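Local coordinates for protein ADP compounds hydrolase NudE (Escherichia coli, PDB 1VHZ) that hydrolyses ADP-ribose, NADH and diadenosine polyphosphates such as Ap3A as a magnesium-dependent homodimeric Nudix enzyme, at residues 22-30 with 39-47; 48-56 with 79-87. One frame throughout, in Å; residues are numbered along the deposited sequence.

Interaction 1. Residues 22-30 with 39-47; sequences RLFTVESVD and RVYERMRPT. With APR (adenosine-5-diphosphoribose), chain C.
Glu27 and Arg43 form a hydrogen-bonded pair of an antiparallel hairpin, joined through backbone and side chains alike. In the main chain, Glu27 N reaches Arg43 O at 2.8 Å and Arg43 N returns to Glu27 O; Val29 and Tyr41 likewise bond in both directions. Among the charges, Glu27 OE1 takes NE (3.0 Å) and NH1 (3.1 Å) of Arg43 side-on, in the guanidinium plane. Val29 CG2 and Pro46 CG sandwich that guanidinium near its rim, limiting its tilt and rotation, while NH2 pairs with Glu73 of the second subunit. Glu27 OE2 lies 3.5 Å from Arg45 NE but well off its plane, an electrostatic tie. For apolar packing, Met44, bent at chi2 (71°) and again at chi3, brings CE to 3.4 Å from Phe24 CB and against Val26 CB. For the ligand, one Tyr41 ring face lies against the adenine of ADP-ribose, C5 3.4 Å above the ring plane. Glu42 reads the adenine edge through its backbone: N donates to N1 (3.0 Å) and O accepts from N6 (2.8 Å). Strand 11-20 pairs with the other edge of strand 25-32, and Ser21 of the second subunit bonds Glu42 OE1.

Interaction 2. Residues 48-56 with 79-87; sequences NREAVMIVP and FSKGLIDPG
Val55 sets CG2 as a bump on the middle of one face of the Phe79 ring, 3.8 Å from the centroid and 12° off its normal, a CH-pi contact. With CG1 anti to the backbone N (chi1 -180°), CG2 falls beside that N and over the ring, while CG1 reaches the rim at CE2. Met53 fits alongside Phe79 CB, with CG at 3.8 Å and SD oblique to the ring; its CB meets Lys81 CG. On the face bearing Val52 and Ile54, Ile54 CD1 rests on Ser80 OG, and Ile84 CG1 comes against Val52 CB (4.1 Å) from the strand end. Arg49, bent at chi2 (90°), lays its guanidinium across Leu83, whose CD1 bulges 3.7 Å above the plane. That group's edge is polar: NE bonds Ile84 O (3.0 Å) from above the carbonyl plane, and NH1 donates to the anti lone pair of Asp85 OD1 (3.0 Å), the hydrogen bond of a salt bridge. Backbone bonds Gly82-Val52, in both directions, and Ile84-Glu50 thus join Arg49 in tying the start of the Nudix box to 49-52, with the Phe79 packing ahead of it; Ser80 OG bonds Glu101, a probable metal ligand.

Overall arrangement
Interaction 1 lies about 20 Å from the chain centre, in the three-stranded N-terminal sheet, whereas interaction 2 lies about 7 Å from it, in the mixed sheet of the Nudix domain; their centres are about 23 Å apart. Both are antiparallel strand pairs of similar buried area (754 and 765 Å²), joined in series where 39-47 runs into 48-56, and they share no strand. The peripheral interaction 1 combines a salt-bridge network with ligand and second-subunit contacts. The more central interaction 2, partly covered by helices 90-102 and 169-184 and touched by no other chain, is mainly apolar, its charge pair at the outer end; it places Ser80 beside Glu101 and Gly82 near Glu97, both probable metal ligands.

Interaction 1. Residues 22-30 with 39-47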
loop_
_atom_site.group_PDB
_atom_site.type_symbol
_atom_site.label_atom_id
_atom_site.label_comp_id
_atom_site.label_asym_id
_atom_site.label_seq_id
_atom_site.Cartn_x
_atom_site.Cartn_y
_atom_site.Cartn_z
ATOM N N ARG A 22 7.899 -15.092 -14.897
ATOM C CA ARG A 22 7.030 -16.182 -14.457
ATOM C C ARG A 22 5.851 -15.664 -13.653
ATOM O O ARG A 22 4.751 -16.213 -13.740
ATOM C CB ARG A 22 7.823 -17.235 -13.683
ATOM C CG ARG A 22 7.143 -18.597 -13.606
ATOM C CD ARG A 22 8.144 -19.689 -13.228
ATOM N NE ARG A 22 8.847 -19.338 -11.996
ATOM C CZ ARG A 22 8.321 -19.444 -10.780
ATOM N NH1 ARG A 22 7.084 -19.897 -10.619
ATOM N NH2 ARG A 22 9.038 -19.076 -9.724
ATOM N N LEU A 23 6.027 -14.565 -12.932
ATOM C CA LEU A 23 4.962 -13.999 -12.108
ATOM C C LEU A 23 4.492 -12.629 -12.538
ATOM O O LEU A 23 3.465 -12.125 -12.049
ATOM C CB LEU A 23 5.490 -13.964 -10.664
ATOM C CG LEU A 23 4.666 -13.291 -9.582
ATOM C CD1 LEU A 23 3.322 -13.986 -9.378
ATOM C CD2 LEU A 23 5.430 -13.236 -8.264
ATOM N N PHE A 24 5.206 -11.961 -13.452
ATOM C CA PHE A 24 4.827 -10.636 -13.889
ATOM C C PHE A 24 4.624 -10.460 -15.384
ATOM O O PHE A 24 5.373 -10.972 -16.213
ATOM C CB PHE A 24 5.921 -9.607 -13.492
ATOM C CG PHE A 24 6.081 -9.475 -12.007
ATOM C CD1 PHE A 24 5.204 -8.697 -11.266
ATOM C CD2 PHE A 24 7.090 -10.155 -11.348
ATOM C CE1 PHE A 24 5.357 -8.584 -9.897
ATOM C CE2 PHE A 24 7.245 -10.047 -9.984
ATOM C CZ PHE A 24 6.378 -9.260 -9.253
ATOM N N THR A 25 3.606 -9.657 -15.728
ATOM C CA THR A 25 3.372 -9.358 -17.133
ATOM C C THR A 25 3.152 -7.855 -17.262
ATOM O O THR A 25 2.172 -7.293 -16.784
ATOM C CB THR A 25 2.375 -10.226 -17.873
ATOM O OG1 THR A 25 1.665 -9.454 -18.868
ATOM C CG2 THR A 25 1.406 -10.960 -16.996
ATOM N N VAL A 26 4.180 -7.183 -17.785
ATOM C CA VAL A 26 4.147 -5.739 -17.951
ATOM C C VAL A 26 3.681 -5.317 -19.335
ATOM O O VAL A 26 4.084 -5.802 -20.383
ATOM C CB VAL A 26 5.450 -5.058 -17.532
ATOM C CG1 VAL A 26 6.648 -5.963 -17.744
ATOM C CG2 VAL A 26 5.669 -3.713 -18.224
ATOM N N GLU A 27 2.721 -4.386 -19.310
ATOM C CA GLU A 27 2.100 -3.822 -20.476
ATOM C C GLU A 27 2.469 -2.357 -20.712
ATOM O O GLU A 27 2.665 -1.591 -19.775
ATOM C CB GLU A 27 0.559 -3.822 -20.301
ATOM C CG GLU A 27 -0.024 -5.217 -20.365
ATOM C CD GLU A 27 -1.515 -5.217 -20.159
ATOM O OE1 GLU A 27 -2.023 -4.247 -19.564
ATOM O OE2 GLU A 27 -2.176 -6.168 -20.610
ATOM N N SER A 28 2.543 -2.014 -21.984
ATOM C CA SER A 28 2.812 -0.634 -22.401
ATOM C C SER A 28 1.438 -0.112 -22.862
ATOM O O SER A 28 0.759 -0.833 -23.599
ATOM C CB SER A 28 3.802 -0.557 -23.545
ATOM O OG SER A 28 4.534 0.655 -23.510
ATOM N N VAL A 29 1.000 1.014 -22.347
ATOM C CA VAL A 29 -0.308 1.550 -22.700
ATOM C C VAL A 29 -0.195 2.919 -23.371
ATOM O O VAL A 29 0.320 3.841 -22.747
ATOM C CB VAL A 29 -1.204 1.725 -21.450
ATOM C CG1 VAL A 29 -2.593 2.219 -21.828
ATOM C CG2 VAL A 29 -1.338 0.428 -20.662
ATOM N N ASP A 30 -0.658 3.026 -24.614
ATOM C CA ASP A 30 -0.641 4.317 -25.294
ATOM C C ASP A 30 -1.928 5.054 -24.892
ATOM O O ASP A 30 -3.018 4.500 -25.001
ATOM C CB ASP A 30 -0.588 4.190 -26.810
ATOM C CG ASP A 30 0.829 3.941 -27.291
ATOM O OD1 ASP A 30 1.495 4.924 -27.654
ATOM O OD2 ASP A 30 1.264 2.777 -27.280
ATOM N N ARG A 39 0.868 10.056 -24.332
ATOM C CA ARG A 39 1.928 9.527 -23.479
ATOM C C ARG A 39 1.805 7.998 -23.475
ATOM O O ARG A 39 0.738 7.434 -23.730
ATOM C CB ARG A 39 1.777 10.050 -22.062
ATOM C CG ARG A 39 2.505 11.161 -21.447
ATOM C CD ARG A 39 3.239 12.210 -22.175
ATOM N NE ARG A 39 3.328 13.525 -21.625
ATOM C CZ ARG A 39 3.527 14.071 -20.453
ATOM N NH1 ARG A 39 3.718 13.374 -19.333
ATOM N NH2 ARG A 39 3.530 15.412 -20.337
ATOM N N VAL A 40 2.927 7.343 -23.243
ATOM C CA VAL A 40 2.996 5.884 -23.181
ATOM C C VAL A 40 3.322 5.502 -21.732
ATOM O O VAL A 40 4.363 5.914 -21.208
ATOM C CB VAL A 40 4.087 5.315 -24.102
ATOM C CG1 VAL A 40 4.166 3.798 -23.981
ATOM C CG2 VAL A 40 3.819 5.720 -25.551
ATOM N N TYR A 41 2.394 4.834 -21.070
ATOM C CA TYR A 41 2.598 4.435 -19.682
ATOM C C TYR A 41 2.855 2.928 -19.599
ATOM O O TYR A 41 2.514 2.181 -20.515
ATOM C CB TYR A 41 1.355 4.716 -18.842
ATOM C CG TYR A 41 1.094 6.121 -18.377
ATOM C CD1 TYR A 41 0.090 6.364 -17.436
ATOM C CD2 TYR A 41 1.813 7.208 -18.844
ATOM C CE1 TYR A 41 -0.177 7.649 -16.992
ATOM C CE2 TYR A 41 1.559 8.496 -18.419
ATOM C CZ TYR A 41 0.563 8.704 -17.491
ATOM O OH TYR A 41 0.314 9.976 -17.046
ATOM N N GLU A 42 3.413 2.507 -18.470
ATOM C CA GLU A 42 3.650 1.076 -18.273
ATOM C C GLU A 42 2.913 0.648 -17.004
ATOM O O GLU A 42 2.793 1.439 -16.071
ATOM C CB GLU A 42 5.120 0.740 -18.186
ATOM C CG GLU A 42 5.841 0.654 -19.514
ATOM C CD GLU A 42 7.213 0.023 -19.389
ATOM O OE1 GLU A 42 7.669 -0.172 -18.238
ATOM O OE2 GLU A 42 7.816 -0.270 -20.439
ATOM N N ARG A 43 2.390 -0.567 -17.004
ATOM C CA ARG A 43 1.672 -1.092 -15.861
ATOM C C ARG A 43 1.714 -2.627 -15.885
ATOM O O ARG A 43 2.034 -3.253 -16.892
ATOM C CB ARG A 43 0.174 -0.696 -15.846
ATOM C CG ARG A 43 -0.577 -1.338 -17.010
ATOM C CD ARG A 43 -2.053 -0.993 -17.030
ATOM N NE ARG A 43 -2.742 -1.750 -18.066
ATOM C CZ ARG A 43 -3.934 -1.514 -18.582
ATOM N NH1 ARG A 43 -4.411 -2.329 -19.514
ATOM N NH2 ARG A 43 -4.669 -0.477 -18.188
ATOM N N MET A 44 1.280 -3.164 -14.755
ATOM C CA MET A 44 1.194 -4.621 -14.641
ATOM C C MET A 44 -0.146 -5.033 -15.249
ATOM O O MET A 44 -1.122 -4.283 -15.122
ATOM C CB MET A 44 1.354 -5.076 -13.201
ATOM C CG MET A 44 2.504 -6.092 -13.092
ATOM S SD MET A 44 4.090 -5.292 -13.313
ATOM C CE MET A 44 4.954 -6.447 -14.352
ATOM N N ARG A 45 -0.169 -6.118 -16.003
ATOM C CA ARG A 45 -1.404 -6.566 -16.621
ATOM C C ARG A 45 -2.539 -6.589 -15.594
ATOM O O ARG A 45 -2.413 -7.170 -14.530
ATOM C CB ARG A 45 -1.241 -7.949 -17.253
ATOM C CG ARG A 45 -2.450 -8.397 -18.055
ATOM C CD ARG A 45 -2.085 -9.491 -19.053
ATOM N NE ARG A 45 -3.035 -9.540 -20.159
ATOM C CZ ARG A 45 -4.310 -9.904 -20.071
ATOM N NH1 ARG A 45 -4.833 -10.270 -18.906
ATOM N NH2 ARG A 45 -5.084 -9.905 -21.152
ATOM N N PRO A 46 -3.647 -5.947 -15.935
ATOM C CA PRO A 46 -4.812 -5.894 -15.096
ATOM C C PRO A 46 -5.382 -7.285 -14.845
ATOM O O PRO A 46 -5.515 -8.116 -15.738
ATOM C CB PRO A 46 -5.825 -5.040 -15.848
ATOM C CG PRO A 46 -5.073 -4.379 -16.937
ATOM C CD PRO A 46 -3.860 -5.223 -17.221
ATOM N N THR A 47 -5.728 -7.517 -13.588
ATOM C CA THR A 47 -6.308 -8.793 -13.193
ATOM C C THR A 47 -7.491 -8.541 -12.265
ATOM O O THR A 47 -7.601 -7.467 -11.670
ATOM C CB THR A 47 -5.265 -9.668 -12.471
ATOM O OG1 THR A 47 -5.887 -10.865 -11.997
ATOM C CG2 THR A 47 -4.666 -8.910 -11.296
HETATM N N1 APR C . 3.677 4.678 -16.439
HETATM C C2 APR C . 4.559 5.735 -16.734
HETATM N N3 APR C . 4.523 6.978 -16.253
HETATM C C4 APR C . 3.455 7.196 -15.353
HETATM C C5 APR C . 2.486 6.257 -14.945
HETATM C C6 APR C . 2.613 4.907 -15.534
HETATM N N6 APR C . 1.773 3.909 -15.252
HETATM N N7 APR C . 1.598 6.834 -14.052
HETATM C C8 APR C . 2.024 8.096 -13.923
HETATM N N9 APR C . 3.133 8.357 -14.683
HETATM C "C1'" APR C . 4.005 9.718 -14.858
HETATM C "C2'" APR C . 3.080 10.824 -15.441
HETATM O "O2'" APR C . 3.850 11.655 -16.288
HETATM C "C3'" APR C . 2.586 11.660 -14.203
HETATM O "O3'" APR C . 2.931 13.031 -14.336
HETATM O "O4'" APR C . 4.319 10.190 -13.582
HETATM C "C4'" APR C . 3.253 11.100 -13.014
HETATM C "C5'" APR C . 3.899 12.223 -12.304
HETATM O O HOH W 1 7.012 0.880 -22.711
#

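Interaction 2. Residues 48-56 with 79-87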
loop_
_atom_site.group_PDB
_atom_site.type_symbol
_atom_site.label_atom_id
_atom_site.label_comp_id
_atom_site.label_asym_id
_atom_site.label_seq_id
_atom_site.Cartn_x
_atom_site.Cartn_y
_atom_site.Cartn_z
ATOM N N ASN A 48 -8.374 -9.522 -12.165
ATOM C CA ASN A 48 -9.523 -9.385 -11.268
ATOM C C ASN A 48 -9.305 -10.290 -10.059
ATOM O O ASN A 48 -10.187 -10.432 -9.221
ATOM C CB ASN A 48 -10.829 -9.648 -12.009
ATOM C CG ASN A 48 -11.204 -8.447 -12.872
ATOM O OD1 ASN A 48 -11.628 -7.422 -12.334
ATOM N ND2 ASN A 48 -11.026 -8.541 -14.183
ATOM N N ARG A 49 -8.123 -10.915 -10.000
ATOM C CA ARG A 49 -7.789 -11.790 -8.873
ATOM C C ARG A 49 -7.538 -10.909 -7.643
ATOM O O ARG A 49 -6.708 -9.997 -7.683
ATOM C CB ARG A 49 -6.582 -12.667 -9.180
ATOM C CG ARG A 49 -6.283 -13.734 -8.146
ATOM C CD ARG A 49 -6.987 -15.045 -8.406
ATOM N NE ARG A 49 -6.607 -16.128 -7.540
ATOM C CZ ARG A 49 -5.514 -16.869 -7.533
ATOM N NH1 ARG A 49 -5.340 -17.847 -6.635
ATOM N NH2 ARG A 49 -4.552 -16.671 -8.419
ATOM N N GLU A 50 -8.328 -11.082 -6.588
ATOM C CA GLU A 50 -8.154 -10.252 -5.407
ATOM C C GLU A 50 -7.457 -10.993 -4.276
ATOM O O GLU A 50 -7.324 -12.210 -4.271
ATOM C CB GLU A 50 -9.465 -9.649 -4.926
ATOM C CG GLU A 50 -10.206 -8.875 -6.012
ATOM C CD GLU A 50 -11.517 -8.279 -5.543
ATOM O OE1 GLU A 50 -11.954 -8.553 -4.408
ATOM O OE2 GLU A 50 -12.122 -7.506 -6.316
ATOM N N ALA A 51 -6.968 -10.183 -3.334
ATOM C CA ALA A 51 -6.287 -10.659 -2.163
ATOM C C ALA A 51 -7.138 -10.471 -0.914
ATOM O O ALA A 51 -8.113 -9.712 -0.884
ATOM C CB ALA A 51 -4.941 -9.935 -1.985
ATOM N N VAL A 52 -6.739 -11.190 0.134
ATOM C CA VAL A 52 -7.406 -11.133 1.420
ATOM C C VAL A 52 -6.352 -11.056 2.531
ATOM O O VAL A 52 -5.254 -11.607 2.417
ATOM C CB VAL A 52 -8.339 -12.331 1.662
ATOM C CG1 VAL A 52 -7.573 -13.638 1.782
ATOM C CG2 VAL A 52 -9.188 -12.132 2.923
ATOM N N MET A 53 -6.616 -10.240 3.527
ATOM C CA MET A 53 -5.698 -10.105 4.671
ATOM C C MET A 53 -6.563 -10.388 5.905
ATOM O O MET A 53 -7.677 -9.869 5.998
ATOM C CB MET A 53 -4.999 -8.761 4.731
ATOM C CG MET A 53 -4.674 -8.269 6.145
ATOM S SD MET A 53 -3.759 -6.694 6.180
ATOM C CE MET A 53 -4.392 -5.974 4.669
ATOM N N ILE A 54 -6.090 -11.256 6.780
ATOM C CA ILE A 54 -6.868 -11.631 7.951
ATOM C C ILE A 54 -6.238 -11.178 9.255
ATOM O O ILE A 54 -5.047 -11.337 9.497
ATOM C CB ILE A 54 -7.052 -13.165 8.045
ATOM C CG1 ILE A 54 -7.481 -13.734 6.703
ATOM C CG2 ILE A 54 -8.071 -13.518 9.122
ATOM C CD1 ILE A 54 -6.332 -14.106 5.797
ATOM N N VAL A 55 -7.075 -10.595 10.087
ATOM C CA VAL A 55 -6.706 -10.097 11.389
ATOM C C VAL A 55 -7.447 -10.904 12.464
ATOM O O VAL A 55 -8.567 -10.575 12.845
ATOM C CB VAL A 55 -7.047 -8.599 11.514
ATOM C CG1 VAL A 55 -6.654 -8.073 12.881
ATOM C CG2 VAL A 55 -6.326 -7.784 10.421
ATOM N N PRO A 56 -6.797 -11.940 12.968
ATOM C CA PRO A 56 -7.336 -12.797 13.998
ATOM C C PRO A 56 -7.170 -12.207 15.389
ATOM O O PRO A 56 -6.126 -11.652 15.742
ATOM C CB PRO A 56 -6.556 -14.093 13.883
ATOM C CG PRO A 56 -5.580 -13.910 12.778
ATOM C CD PRO A 56 -5.453 -12.429 12.548
ATOM N N PHE A 79 0.038 -9.168 9.442
ATOM C CA PHE A 79 -1.155 -9.971 9.294
ATOM C C PHE A 79 -1.038 -10.947 8.128
ATOM O O PHE A 79 -0.396 -10.681 7.116
ATOM C CB PHE A 79 -2.384 -9.070 9.119
ATOM C CG PHE A 79 -2.525 -8.073 10.243
ATOM C CD1 PHE A 79 -2.426 -6.714 10.002
ATOM C CD2 PHE A 79 -2.731 -8.511 11.548
ATOM C CE1 PHE A 79 -2.560 -5.801 11.042
ATOM C CE2 PHE A 79 -2.858 -7.609 12.585
ATOM C CZ PHE A 79 -2.777 -6.247 12.338
ATOM N N SER A 80 -1.642 -12.094 8.332
ATOM C CA SER A 80 -1.678 -13.171 7.331
ATOM C C SER A 80 -2.386 -12.670 6.095
ATOM O O SER A 80 -3.382 -11.931 6.145
ATOM C CB SER A 80 -2.329 -14.376 8.042
ATOM O OG SER A 80 -3.101 -15.128 7.134
ATOM N N LYS A 81 -1.854 -12.937 4.920
ATOM C CA LYS A 81 -2.368 -12.483 3.647
ATOM C C LYS A 81 -2.311 -13.604 2.610
ATOM O O LYS A 81 -1.378 -14.415 2.641
ATOM C CB LYS A 81 -1.426 -11.360 3.094
ATOM C CG LYS A 81 -1.408 -10.099 3.912
ATOM C CD LYS A 81 -0.313 -9.110 3.601
ATOM C CE LYS A 81 -0.179 -8.046 4.689
ATOM N NZ LYS A 81 0.704 -8.431 5.841
ATOM N N GLY A 82 -3.217 -13.564 1.651
ATOM C CA GLY A 82 -3.234 -14.557 0.577
ATOM C C GLY A 82 -4.170 -14.089 -0.539
ATOM O O GLY A 82 -4.745 -13.007 -0.507
ATOM N N LEU A 83 -4.340 -14.940 -1.537
ATOM C CA LEU A 83 -5.199 -14.658 -2.655
ATOM C C LEU A 83 -6.555 -15.345 -2.522
ATOM O O LEU A 83 -6.688 -16.398 -1.916
ATOM C CB LEU A 83 -4.523 -15.142 -3.955
ATOM C CG LEU A 83 -3.208 -14.442 -4.290
ATOM C CD1 LEU A 83 -2.586 -15.057 -5.547
ATOM C CD2 LEU A 83 -3.441 -12.952 -4.484
ATOM N N ILE A 84 -7.566 -14.689 -3.082
ATOM C CA ILE A 84 -8.915 -15.280 -3.095
ATOM C C ILE A 84 -8.979 -16.194 -4.320
ATOM O O ILE A 84 -8.729 -15.688 -5.421
ATOM C CB ILE A 84 -9.974 -14.168 -3.224
ATOM C CG1 ILE A 84 -9.889 -13.265 -1.982
ATOM C CG2 ILE A 84 -11.348 -14.785 -3.442
ATOM C CD1 ILE A 84 -10.955 -12.192 -1.889
ATOM N N ASP A 85 -9.242 -17.476 -4.171
ATOM C CA ASP A 85 -9.301 -18.341 -5.366
ATOM C C ASP A 85 -10.615 -18.080 -6.097
ATOM O O ASP A 85 -11.620 -17.766 -5.461
ATOM C CB ASP A 85 -9.147 -19.808 -4.985
ATOM C CG ASP A 85 -7.817 -20.141 -4.332
ATOM O OD1 ASP A 85 -6.796 -19.496 -4.637
ATOM O OD2 ASP A 85 -7.745 -21.069 -3.497
ATOM N N PRO A 86 -10.614 -18.164 -7.419
ATOM C CA PRO A 86 -11.816 -17.957 -8.214
ATOM C C PRO A 86 -12.973 -18.792 -7.685
ATOM O O PRO A 86 -12.824 -19.975 -7.375
ATOM C CB PRO A 86 -11.432 -18.367 -9.621
ATOM C CG PRO A 86 -9.954 -18.442 -9.665
ATOM C CD PRO A 86 -9.446 -18.548 -8.247
ATOM N N GLY A 87 -14.133 -18.177 -7.494
ATOM C CA GLY A 87 -15.292 -18.891 -6.969
ATOM C C GLY A 87 -15.468 -18.715 -5.469
ATOM O O GLY A 87 -16.549 -18.957 -4.930
HETATM O O HOH W 2 -9.883 -13.350 -6.851
HETATM O O HOH W 3 -2.222 -12.765 10.951
#